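Carbohydrate kinase (Agrobacterium tumefaciens, PDB 2NWH) probably transfers the terminal phosphate of ATP to a sugar or related small molecule, as other kinases of the pfkB (ribokinase) family do. Local coordinates at residues I98-R101 and D102-V106. Numbering follows the deposited sequence.
Sequences ILER and DGNLV
Glu100 and Asn104 face each other across the tight end of a beta hairpin, joined by backbone and side chain alike. Glu100 N gives a nearly straight bond to Asn104 O (2.8 Å), and one step outward Gly103 N reaches Glu100 O, closing a type I turn from Glu100 to Gly103. Together these bonds make a type I turn with a G1 beta bulge, Gly103 and Asn104 lying opposite Glu100; glycine readily adopts the positive phi (81°) that the bulge needs. Farther along the strands, Val106 N bonds to Ile98 O at 2.9 Å.

The side chains add a polar layer. Those of Glu100 and Asn104 run alongside, their carboxylate and amide planes turned 70° apart; Asn104 ND2 meets Glu100 OE1 on its anti lone pair at 2.9 Å, while Glu100 OE2 is hydrogen-bonded to Thr24 OG1. Asp102 forms an Asx turn: with CG set between the backbone N and the carbonyl carbon (chi1 72°), the carboxylate turns back over the loop, and Asp102 OD1 accepts a hydrogen bond from Asn104 N (2.8 Å). A water donates to both Glu100 OE1 and Asp102 OD2, spanning two acids whose OE1 and OD1 lie 4.4 Å apart.

Apolar contacts are few. Leu99 and Leu105, a non-hydrogen-bonded antiparallel pair, share one face of the sheet, their CD1 atoms 4.0 Å apart; an apolar residue suits buried Leu99, which also packs on Arg17 and Met19 of strand 13-20. On the other face, Val106 CG2 touches Glu100 CG at 3.5 Å.

The hairpin edges the small four-stranded sheet. Hydrogen bonds chiefly hold its exposed turn, and the shared water and Asn104 amide probably ease repulsion between the neighbouring carboxylates.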
loop_
_atom_site.group_PDB
_atom_site.type_symbol
_atom_site.label_atom_id
_atom_site.label_comp_id
_atom_site.label_asym_id
_atom_site.label_seq_id
_atom_site.Cartn_x
_atom_site.Cartn_y
_atom_site.Cartn_z
ATOM N N ILE A 98 1.115 19.950 10.361
ATOM C CA ILE A 98 0.458 21.233 10.550
ATOM C C ILE A 98 0.506 21.972 9.197
ATOM O O ILE A 98 1.580 22.127 8.610
ATOM C CB ILE A 98 1.120 21.999 11.694
ATOM C CG1 ILE A 98 0.928 21.249 13.047
ATOM C CG2 ILE A 98 0.671 23.479 11.679
ATOM C CD1 ILE A 98 1.602 21.954 14.215
ATOM N N LEU A 99 -0.655 22.400 8.719
ATOM C CA LEU A 99 -0.824 23.071 7.411
ATOM C C LEU A 99 -1.317 24.499 7.589
ATOM O O LEU A 99 -2.050 24.823 8.554
ATOM C CB LEU A 99 -1.867 22.340 6.561
ATOM C CG LEU A 99 -1.621 21.003 5.853
ATOM C CD1 LEU A 99 -1.244 19.946 6.824
ATOM C CD2 LEU A 99 -2.947 20.655 5.139
ATOM N N GLU A 100 -0.910 25.350 6.659
ATOM C CA GLU A 100 -1.439 26.711 6.543
ATOM C C GLU A 100 -2.894 26.624 6.104
ATOM O O GLU A 100 -3.344 25.568 5.657
ATOM C CB GLU A 100 -0.604 27.477 5.508
ATOM C CG GLU A 100 0.852 27.662 5.998
ATOM C CD GLU A 100 1.589 28.718 5.206
ATOM O OE1 GLU A 100 2.315 28.306 4.277
ATOM O OE2 GLU A 100 1.444 29.933 5.511
ATOM N N ARG A 101 -3.629 27.727 6.214
ATOM C CA ARG A 101 -5.041 27.764 5.801
ATOM C C ARG A 101 -5.230 27.431 4.308
ATOM O O ARG A 101 -6.308 26.957 3.886
ATOM C CB ARG A 101 -5.604 29.173 6.066
ATOM C CG ARG A 101 -7.099 29.206 6.149
ATOM C CD ARG A 101 -7.584 30.642 6.164
ATOM N NE ARG A 101 -9.030 30.715 6.288
ATOM C CZ ARG A 101 -9.736 31.844 6.250
ATOM N NH1 ARG A 101 -9.122 33.011 6.124
ATOM N NH2 ARG A 101 -11.064 31.796 6.395
ATOM N N ASP A 102 -4.205 27.725 3.513
ATOM C CA ASP A 102 -4.220 27.472 2.070
ATOM C C ASP A 102 -3.813 26.065 1.684
ATOM O O ASP A 102 -3.592 25.781 0.498
ATOM C CB ASP A 102 -3.335 28.525 1.349
ATOM C CG ASP A 102 -1.842 28.307 1.575
ATOM O OD1 ASP A 102 -1.446 27.354 2.284
ATOM O OD2 ASP A 102 -1.040 29.115 1.059
ATOM N N GLY A 103 -3.687 25.195 2.688
ATOM C CA GLY A 103 -3.221 23.824 2.537
ATOM C C GLY A 103 -1.719 23.584 2.441
ATOM O O GLY A 103 -1.291 22.444 2.348
ATOM N N ASN A 104 -0.897 24.619 2.439
ATOM C CA ASN A 104 0.536 24.375 2.372
ATOM C C ASN A 104 1.059 23.652 3.636
ATOM O O ASN A 104 0.741 24.062 4.745
ATOM C CB ASN A 104 1.291 25.681 2.189
ATOM C CG ASN A 104 2.787 25.459 2.098
ATOM O OD1 ASN A 104 3.256 24.766 1.195
ATOM N ND2 ASN A 104 3.540 26.013 3.052
ATOM N N LEU A 105 1.866 22.599 3.457
ATOM C CA LEU A 105 2.484 21.894 4.601
ATOM C C LEU A 105 3.558 22.758 5.252
ATOM O O LEU A 105 4.565 23.128 4.618
ATOM C CB LEU A 105 3.062 20.537 4.181
ATOM C CG LEU A 105 3.723 19.686 5.269
ATOM C CD1 LEU A 105 2.694 19.398 6.362
ATOM C CD2 LEU A 105 4.310 18.375 4.735
ATOM N N VAL A 106 3.351 23.092 6.527
ATOM C CA VAL A 106 4.388 23.767 7.258
ATOM C C VAL A 106 5.463 22.775 7.652
ATOM O O VAL A 106 6.664 23.021 7.397
ATOM C CB VAL A 106 3.846 24.537 8.505
ATOM C CG1 VAL A 106 4.970 25.205 9.277
ATOM C CG2 VAL A 106 2.826 25.643 8.063
HETATM O O HOH W 1 1.580 29.113 1.745
#